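PDB 2NXF: manganese-dependent ADP-ribose/CDP-alcohol diphosphatase from Danio rerio, which probably hydrolyses ADP-ribose, CDP-choline and related CDP-alcohols at a dinuclear metal centre of the calcineurin-like metallophosphoesterase type. Local coordinates for residues A[45-49]-A[50-54]; A[201-204]-A[205-209]; A[244-247]-A[248-251]. All coordinates share one frame; numbering follows the deposited sequence.

Contact 1 (A[45-49]-A[50-54])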
loop_
_atom_site.group_PDB
_atom_site.type_symbol
_atom_site.label_atom_id
_atom_site.label_comp_id
_atom_site.label_asym_id
_atom_site.label_seq_id
_atom_site.Cartn_x
_atom_site.Cartn_y
_atom_site.Cartn_z
ATOM N N LEU A 45 6.316 7.901 18.010
ATOM C CA LEU A 45 7.195 7.965 19.179
ATOM C C LEU A 45 8.328 6.931 19.096
ATOM O O LEU A 45 9.500 7.263 19.324
ATOM C CB LEU A 45 6.366 7.763 20.450
ATOM C CG LEU A 45 7.046 7.875 21.801
ATOM C CD1 LEU A 45 7.857 9.155 21.893
ATOM C CD2 LEU A 45 5.975 7.845 22.902
ATOM N N GLN A 46 7.979 5.691 18.749
ATOM C CA GLN A 46 8.969 4.614 18.633
ATOM C C GLN A 46 9.968 4.863 17.491
ATOM O O GLN A 46 11.176 4.711 17.690
ATOM C CB GLN A 46 8.294 3.237 18.525
ATOM C CG GLN A 46 7.458 2.894 19.771
ATOM C CD GLN A 46 7.133 1.402 19.905
ATOM O OE1 GLN A 46 7.999 0.533 19.700
ATOM N NE2 GLN A 46 5.882 1.100 20.274
ATOM N N TRP A 47 9.475 5.309 16.338
ATOM C CA TRP A 47 10.340 5.597 15.181
ATOM C C TRP A 47 11.300 6.739 15.477
ATOM O O TRP A 47 12.433 6.743 14.996
ATOM C CB TRP A 47 9.506 5.952 13.958
ATOM C CG TRP A 47 8.740 4.794 13.385
ATOM C CD1 TRP A 47 9.102 3.475 13.387
ATOM C CD2 TRP A 47 7.485 4.872 12.695
ATOM N NE1 TRP A 47 8.134 2.720 12.740
ATOM C CE2 TRP A 47 7.137 3.562 12.307
ATOM C CE3 TRP A 47 6.607 5.928 12.386
ATOM C CZ2 TRP A 47 5.954 3.280 11.601
ATOM C CZ3 TRP A 47 5.421 5.640 11.672
ATOM C CH2 TRP A 47 5.115 4.329 11.303
ATOM N N ARG A 48 10.847 7.706 16.273
ATOM C CA ARG A 48 11.716 8.805 16.696
ATOM C C ARG A 48 12.877 8.288 17.536
ATOM O O ARG A 48 14.029 8.664 17.307
ATOM C CB ARG A 48 10.925 9.865 17.474
ATOM C CG ARG A 48 10.037 10.731 16.590
ATOM C CD ARG A 48 9.215 11.738 17.413
ATOM N NE ARG A 48 10.031 12.623 18.246
ATOM C CZ ARG A 48 10.781 13.629 17.794
ATOM N NH1 ARG A 48 10.847 13.906 16.493
ATOM N NH2 ARG A 48 11.470 14.370 18.650
ATOM N N ARG A 49 12.581 7.410 18.495
ATOM C CA ARG A 49 13.628 6.829 19.359
ATOM C C ARG A 49 14.659 6.048 18.546
ATOM O O ARG A 49 15.868 6.056 18.838
ATOM C CB ARG A 49 13.005 5.887 20.393
ATOM C CG ARG A 49 12.366 6.555 21.592
ATOM C CD ARG A 49 12.020 5.483 22.629
ATOM N NE ARG A 49 11.033 5.959 23.597
ATOM C CZ ARG A 49 9.731 5.681 23.555
ATOM N NH1 ARG A 49 9.226 4.902 22.604
ATOM N NH2 ARG A 49 8.926 6.177 24.485
ATOM N N GLU A 50 14.156 5.380 17.517
ATOM C CA GLU A 50 14.954 4.552 16.618
ATOM C C GLU A 50 15.806 5.388 15.650
ATOM O O GLU A 50 16.658 4.836 14.951
ATOM C CB GLU A 50 14.008 3.616 15.821
ATOM C CG GLU A 50 13.518 2.460 16.708
ATOM C CD GLU A 50 12.411 1.610 16.094
ATOM O OE1 GLU A 50 11.747 2.049 15.152
ATOM O OE2 GLU A 50 12.168 0.506 16.630
ATOM N N ARG A 51 15.541 6.701 15.589
ATOM C CA ARG A 51 16.191 7.601 14.596
ATOM C C ARG A 51 15.995 7.042 13.131
ATOM O O ARG A 51 16.944 6.956 12.341
ATOM C CB ARG A 51 17.675 7.890 14.982
ATOM C CG ARG A 51 17.833 8.441 16.419
ATOM C CD ARG A 51 19.238 8.981 16.683
ATOM N NE ARG A 51 19.330 9.609 18.002
ATOM C CZ ARG A 51 20.346 10.370 18.396
ATOM N NH1 ARG A 51 20.334 10.893 19.616
ATOM N NH2 ARG A 51 21.380 10.600 17.580
ATOM N N VAL A 52 14.753 6.671 12.783
ATOM C CA VAL A 52 14.473 6.134 11.407
ATOM C C VAL A 52 14.775 7.209 10.350
ATOM O O VAL A 52 14.631 8.402 10.627
ATOM C CB VAL A 52 13.028 5.577 11.180
ATOM C CG1 VAL A 52 12.669 4.520 12.237
ATOM C CG2 VAL A 52 11.993 6.709 11.153
ATOM N N GLN A 53 15.171 6.786 9.153
ATOM C CA GLN A 53 15.558 7.732 8.112
ATOM C C GLN A 53 14.388 8.174 7.237
ATOM O O GLN A 53 14.472 9.202 6.562
ATOM C CB GLN A 53 16.703 7.165 7.280
ATOM C CG GLN A 53 18.025 7.160 8.039
ATOM C CD GLN A 53 19.009 6.149 7.506
ATOM O OE1 GLN A 53 18.942 4.966 7.839
ATOM N NE2 GLN A 53 19.951 6.613 6.690
ATOM N N CYS A 54 13.308 7.390 7.258
ATOM C CA CYS A 54 12.032 7.758 6.626
ATOM C C CYS A 54 10.941 6.809 7.106
ATOM O O CYS A 54 11.208 5.887 7.872
ATOM C CB CYS A 54 12.118 7.760 5.090
ATOM S SG CYS A 54 12.170 6.131 4.303
#

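Contact 2 (A[201-204]-A[205-209])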
loop_
_atom_site.group_PDB
_atom_site.type_symbol
_atom_site.label_atom_id
_atom_site.label_comp_id
_atom_site.label_asym_id
_atom_site.label_seq_id
_atom_site.Cartn_x
_atom_site.Cartn_y
_atom_site.Cartn_z
ATOM N N PHE A 201 -2.766 -2.299 -12.491
ATOM C CA PHE A 201 -1.623 -1.510 -12.956
ATOM C C PHE A 201 -1.653 -1.449 -14.484
ATOM O O PHE A 201 -1.714 -2.491 -15.159
ATOM C CB PHE A 201 -0.324 -2.174 -12.474
ATOM C CG PHE A 201 -0.303 -2.448 -10.983
ATOM C CD1 PHE A 201 0.179 -1.485 -10.079
ATOM C CD2 PHE A 201 -0.762 -3.678 -10.481
ATOM C CE1 PHE A 201 0.201 -1.730 -8.690
ATOM C CE2 PHE A 201 -0.760 -3.940 -9.078
ATOM C CZ PHE A 201 -0.258 -2.973 -8.179
ATOM N N SER A 202 -1.599 -0.237 -15.039
ATOM C CA SER A 202 -1.631 -0.091 -16.500
ATOM C C SER A 202 -0.376 -0.690 -17.159
ATOM O O SER A 202 0.673 -0.837 -16.500
ATOM C CB SER A 202 -1.798 1.384 -16.931
ATOM O OG SER A 202 -0.593 2.116 -16.719
ATOM N N GLU A 203 -0.495 -1.014 -18.448
ATOM C CA GLU A 203 0.631 -1.482 -19.226
ATOM C C GLU A 203 1.777 -0.455 -19.129
ATOM O O GLU A 203 2.960 -0.822 -19.016
ATOM C CB GLU A 203 0.195 -1.720 -20.679
ATOM C CG GLU A 203 1.304 -2.104 -21.608
ATOM C CD GLU A 203 0.821 -2.161 -23.045
ATOM O OE1 GLU A 203 0.505 -1.092 -23.621
ATOM O OE2 GLU A 203 0.751 -3.274 -23.605
ATOM N N GLN A 204 1.424 0.835 -19.164
ATOM C CA GLN A 204 2.444 1.883 -19.088
ATOM C C GLN A 204 3.195 1.787 -17.758
ATOM O O GLN A 204 4.452 1.871 -17.708
ATOM C CB GLN A 204 1.817 3.268 -19.255
ATOM C CG GLN A 204 2.835 4.401 -19.137
ATOM C CD GLN A 204 2.247 5.771 -19.444
ATOM O OE1 GLN A 204 1.026 5.959 -19.483
ATOM N NE2 GLN A 204 3.118 6.731 -19.664
ATOM N N GLN A 205 2.432 1.597 -16.673
ATOM C CA GLN A 205 3.055 1.478 -15.349
ATOM C C GLN A 205 3.918 0.213 -15.242
ATOM O O GLN A 205 5.016 0.243 -14.673
ATOM C CB GLN A 205 2.017 1.522 -14.225
ATOM C CG GLN A 205 2.693 1.592 -12.831
ATOM C CD GLN A 205 1.744 1.659 -11.657
ATOM O OE1 GLN A 205 2.201 1.664 -10.510
ATOM N NE2 GLN A 205 0.423 1.723 -11.923
ATOM N N LEU A 206 3.426 -0.904 -15.771
ATOM C CA LEU A 206 4.202 -2.159 -15.696
ATOM C C LEU A 206 5.485 -2.095 -16.513
ATOM O O LEU A 206 6.514 -2.667 -16.118
ATOM C CB LEU A 206 3.370 -3.353 -16.177
ATOM C CG LEU A 206 2.184 -3.676 -15.269
ATOM C CD1 LEU A 206 1.201 -4.595 -16.053
ATOM C CD2 LEU A 206 2.620 -4.320 -13.984
ATOM N N GLN A 207 5.421 -1.436 -17.673
ATOM C CA GLN A 207 6.596 -1.276 -18.535
ATOM C C GLN A 207 7.661 -0.455 -17.807
ATOM O O GLN A 207 8.857 -0.762 -17.875
ATOM C CB GLN A 207 6.195 -0.652 -19.878
ATOM C CG GLN A 207 5.486 -1.675 -20.782
ATOM C CD GLN A 207 5.027 -1.122 -22.128
ATOM O OE1 GLN A 207 4.764 0.079 -22.273
ATOM N NE2 GLN A 207 4.906 -2.006 -23.116
ATOM N N TRP A 208 7.223 0.573 -17.081
ATOM C CA TRP A 208 8.153 1.373 -16.290
ATOM C C TRP A 208 8.758 0.573 -15.119
ATOM O O TRP A 208 9.974 0.592 -14.907
ATOM C CB TRP A 208 7.453 2.646 -15.801
ATOM C CG TRP A 208 8.156 3.442 -14.724
ATOM C CD1 TRP A 208 9.135 4.402 -14.887
ATOM C CD2 TRP A 208 7.882 3.392 -13.317
ATOM N NE1 TRP A 208 9.493 4.929 -13.661
ATOM C CE2 TRP A 208 8.737 4.329 -12.684
ATOM C CE3 TRP A 208 6.995 2.640 -12.531
ATOM C CZ2 TRP A 208 8.739 4.523 -11.306
ATOM C CZ3 TRP A 208 6.993 2.835 -11.142
ATOM C CH2 TRP A 208 7.858 3.773 -10.551
ATOM N N LEU A 209 7.918 -0.130 -14.374
ATOM C CA LEU A 209 8.418 -0.987 -13.291
ATOM C C LEU A 209 9.455 -1.982 -13.853
ATOM O O LEU A 209 10.549 -2.152 -13.306
ATOM C CB LEU A 209 7.250 -1.773 -12.691
ATOM C CG LEU A 209 7.685 -2.831 -11.662
ATOM C CD1 LEU A 209 8.444 -2.212 -10.479
ATOM C CD2 LEU A 209 6.411 -3.594 -11.196
#

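Contact 3 (A[244-247]-A[248-251])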
loop_
_atom_site.group_PDB
_atom_site.type_symbol
_atom_site.label_atom_id
_atom_site.label_comp_id
_atom_site.label_asym_id
_atom_site.label_seq_id
_atom_site.Cartn_x
_atom_site.Cartn_y
_atom_site.Cartn_z
ATOM N N ASN A 244 -4.866 -7.283 -11.970
ATOM C CA ASN A 244 -3.911 -7.966 -12.837
ATOM C C ASN A 244 -2.683 -8.384 -12.046
ATOM O O ASN A 244 -1.559 -8.197 -12.488
ATOM C CB ASN A 244 -3.565 -7.132 -14.096
ATOM C CG ASN A 244 -2.925 -5.790 -13.767
ATOM O OD1 ASN A 244 -3.111 -5.240 -12.687
ATOM N ND2 ASN A 244 -2.175 -5.249 -14.732
ATOM N N HIS A 245 -2.922 -8.999 -10.888
ATOM C CA HIS A 245 -1.817 -9.379 -9.997
ATOM C C HIS A 245 -0.802 -10.291 -10.712
ATOM O O HIS A 245 0.399 -10.172 -10.475
ATOM C CB HIS A 245 -2.348 -10.039 -8.708
ATOM C CG HIS A 245 -2.939 -11.403 -8.925
ATOM N ND1 HIS A 245 -2.290 -12.572 -8.578
ATOM C CD2 HIS A 245 -4.110 -11.781 -9.488
ATOM C CE1 HIS A 245 -3.043 -13.607 -8.906
ATOM N NE2 HIS A 245 -4.151 -13.155 -9.462
ATOM N N GLU A 246 -1.271 -11.181 -11.585
ATOM C CA GLU A 246 -0.372 -12.127 -12.246
ATOM C C GLU A 246 0.592 -11.402 -13.200
ATOM O O GLU A 246 1.746 -11.820 -13.369
ATOM C CB GLU A 246 -1.175 -13.217 -12.963
ATOM C CG GLU A 246 -0.375 -14.446 -13.347
ATOM C CD GLU A 246 0.201 -15.210 -12.145
ATOM O OE1 GLU A 246 1.365 -15.651 -12.229
ATOM O OE2 GLU A 246 -0.496 -15.375 -11.125
ATOM N N ALA A 247 0.121 -10.306 -13.793
ATOM C CA ALA A 247 0.967 -9.482 -14.667
ATOM C C ALA A 247 2.121 -8.883 -13.870
ATOM O O ALA A 247 3.256 -8.808 -14.360
ATOM C CB ALA A 247 0.139 -8.383 -15.337
ATOM N N VAL A 248 1.835 -8.503 -12.627
ATOM C CA VAL A 248 2.878 -7.977 -11.728
ATOM C C VAL A 248 3.864 -9.080 -11.362
ATOM O O VAL A 248 5.082 -8.877 -11.432
ATOM C CB VAL A 248 2.299 -7.345 -10.455
ATOM C CG1 VAL A 248 3.432 -6.707 -9.617
ATOM C CG2 VAL A 248 1.298 -6.254 -10.819
ATOM N N LEU A 249 3.338 -10.243 -10.975
ATOM C CA LEU A 249 4.209 -11.379 -10.614
ATOM C C LEU A 249 5.135 -11.737 -11.762
ATOM O O LEU A 249 6.310 -12.030 -11.547
ATOM C CB LEU A 249 3.397 -12.603 -10.190
ATOM C CG LEU A 249 2.590 -12.409 -8.906
ATOM C CD1 LEU A 249 1.669 -13.600 -8.691
ATOM C CD2 LEU A 249 3.535 -12.198 -7.712
ATOM N N SER A 250 4.619 -11.714 -12.992
ATOM C CA SER A 250 5.436 -12.040 -14.156
ATOM C C SER A 250 6.634 -11.104 -14.287
ATOM O O SER A 250 7.737 -11.551 -14.622
ATOM C CB SER A 250 4.591 -11.999 -15.426
ATOM O OG SER A 250 3.730 -13.118 -15.478
ATOM N N VAL A 251 6.407 -9.810 -14.029
ATOM C CA VAL A 251 7.489 -8.816 -14.032
ATOM C C VAL A 251 8.488 -9.098 -12.894
ATOM O O VAL A 251 9.692 -9.208 -13.145
ATOM C CB VAL A 251 6.954 -7.366 -13.942
ATOM C CG1 VAL A 251 8.108 -6.359 -13.755
ATOM C CG2 VAL A 251 6.155 -7.026 -15.208
#

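Contact 1 (A[45-49]-A[50-54])
The indole of Trp47 receives Glu50 at its edge: OE1 of Glu50 lies in the ring plane, 3.5 Å from CD1 of Trp47, with the carboxylate turned 37° from the ring. CG1 of Val52 approaches the same ring obliquely, 3.9 Å from Trp47 CD1, while its other methyl, CG2, packs 3.8 Å from Trp47 CB. The guanidinium of Arg49 folds back along its own helix, with CD1 of Leu45 over one face, toward the rim, and CG of Gln46 in its plane at the edge. At Glu50 a chi1 of -76° sets CG beside the backbone N, with Glu50 CG 3.4 Å from Gln46 O, and the extended chain then carries the carboxylate to the indole. The end of helix 35-49 is a Schellman motif. Arg51 leaves the helix with positive phi (54°), and two bonds back into the last turn define the motif: Val52 N gives a nearly straight one of 3.2 Å to Trp47 O, and Arg51 N bonds to Arg48 O at 3.0 Å. Glu50 N keeps the last helical bond, to Gln46 O. Trp47 NE1 donates to Ala297 O and Glu50 OE1 bonds to Thr298 OG1, tying the helix end to strand 295-301. Replacing Glu50 by an alanine would probably leave Arg311 without its salt-bridge partner and Trp47 CD1 without the oxygen at its edge. Gln46 OE1 also accepts from NH2 of Arg311, and Gln46 NE2 reaches Asp42 one turn earlier.

Contact 2 (A[201-204]-A[205-209])
A chi1 of 73° tucks OG of Ser202 between its own backbone N and carbonyl carbon, turned to the start of the helix, where it accepts from Gln205 N at 3.1 Å. Gln205 has CG anti to the backbone N (-172°), and its extended chain carries the amide back to Phe201. The amide meets the ring at an edge, NE2 of Gln205 lying 3.7 Å from CD1 of Phe201, with the amide and ring planes 70° apart. Both polar groups have further partners. Asp151 OD2 bonds both Ser202 OG and Gln205 NE2, while Gln205 OE1 accepts from Asp148 N, so the rotation of this buried amide is fixed at both ends. CD2 of Leu206 packs 3.9 Å from CB of Phe201, and CD1 of Leu206 lies against the backbone O of Phe201. Along the outer side of the helix, Glu203 and Gln207 run side by side in the same direction, carboxylate and amide stacked and nearly parallel, with Glu203 CG 3.9 Å from Gln207 NE2. Beneath these side chains the helical ladder opens with Leu206 N to Ser202 O at 2.8 Å, followed by the bonds from Gln207 N to Glu203 O and from Trp208 N to Gln204 O. Farther along, Trp208 NE1 donates to Ser124 OG. The whole is a serine N-cap, here opening helix 203-219, which packs against helix 245-253 and strand 142-146 in the metallophosphoesterase domain.

Contact 3 (A[244-247]-A[248-251])
Leu249 N donates to His245 O at 3.0 Å in the first turn of helix 245-253. Asn244 stands at the N-cap, and its backbone O takes two weak bonds, from Ala247 N and from Val248 N, the Asn244 O to Val248 N distance being 3.4 Å. Ser250 N bonds to Glu246 O at 2.9 Å, and Val251 N to Ala247 O follows as another weak bond. The helix is the crossover of a beta-alpha-beta unit, between the parallel strands 222-227 and 258-263. The Asn244 side chain makes no capping bond; its ND2 donates instead to Phe201 O. Leu249 is the side chain on which two preceding residues converge. Its CG lies 3.5 Å from His245 O, and its CD1 reaches both the imidazole of His245 and the carboxylate of Glu246, about one turn back. The His245 ring comes obliquely, ND1 standing 4.1 Å from Leu249 CD1. Its chi1 of 70° places CG between the backbone N and the carbonyl carbon, and ND1 bonds to Val231 O, limiting how the ring can turn. Glu246 bends at chi2 (63°), bringing OE2 to within 3.7 Å of Leu249 CD1, while OE1 forms a salt bridge with Arg253 farther along the helix. Val248 is buried and packs against Phe201 and Leu206 of the neighbouring helix start. Val251 CG2 lies 3.5 Å from Ala247 O.

Contacts 2 and 3 are neighbours, their centres about 10 Å apart, and touch directly: Phe201 CD2 lies 3.3 Å from Val248 CG2, and Leu206 CD2 lies 3.9 Å from the same Val248 CG2, so the openings of the two helices are packed together. Both lie near the metal ligands without supplying any: the side chain of Phe201 is about 8 Å from that of His228, and that of His245 about 11 Å from that of His265, both zinc ligands. Contact 1 lies on the opposite side of the chain's centre, its own centre about 33 Å from that of contact 2 and 34 Å from that of contact 3; its Trp47 side chain is about 12 Å from that of Asp13, another metal ligand.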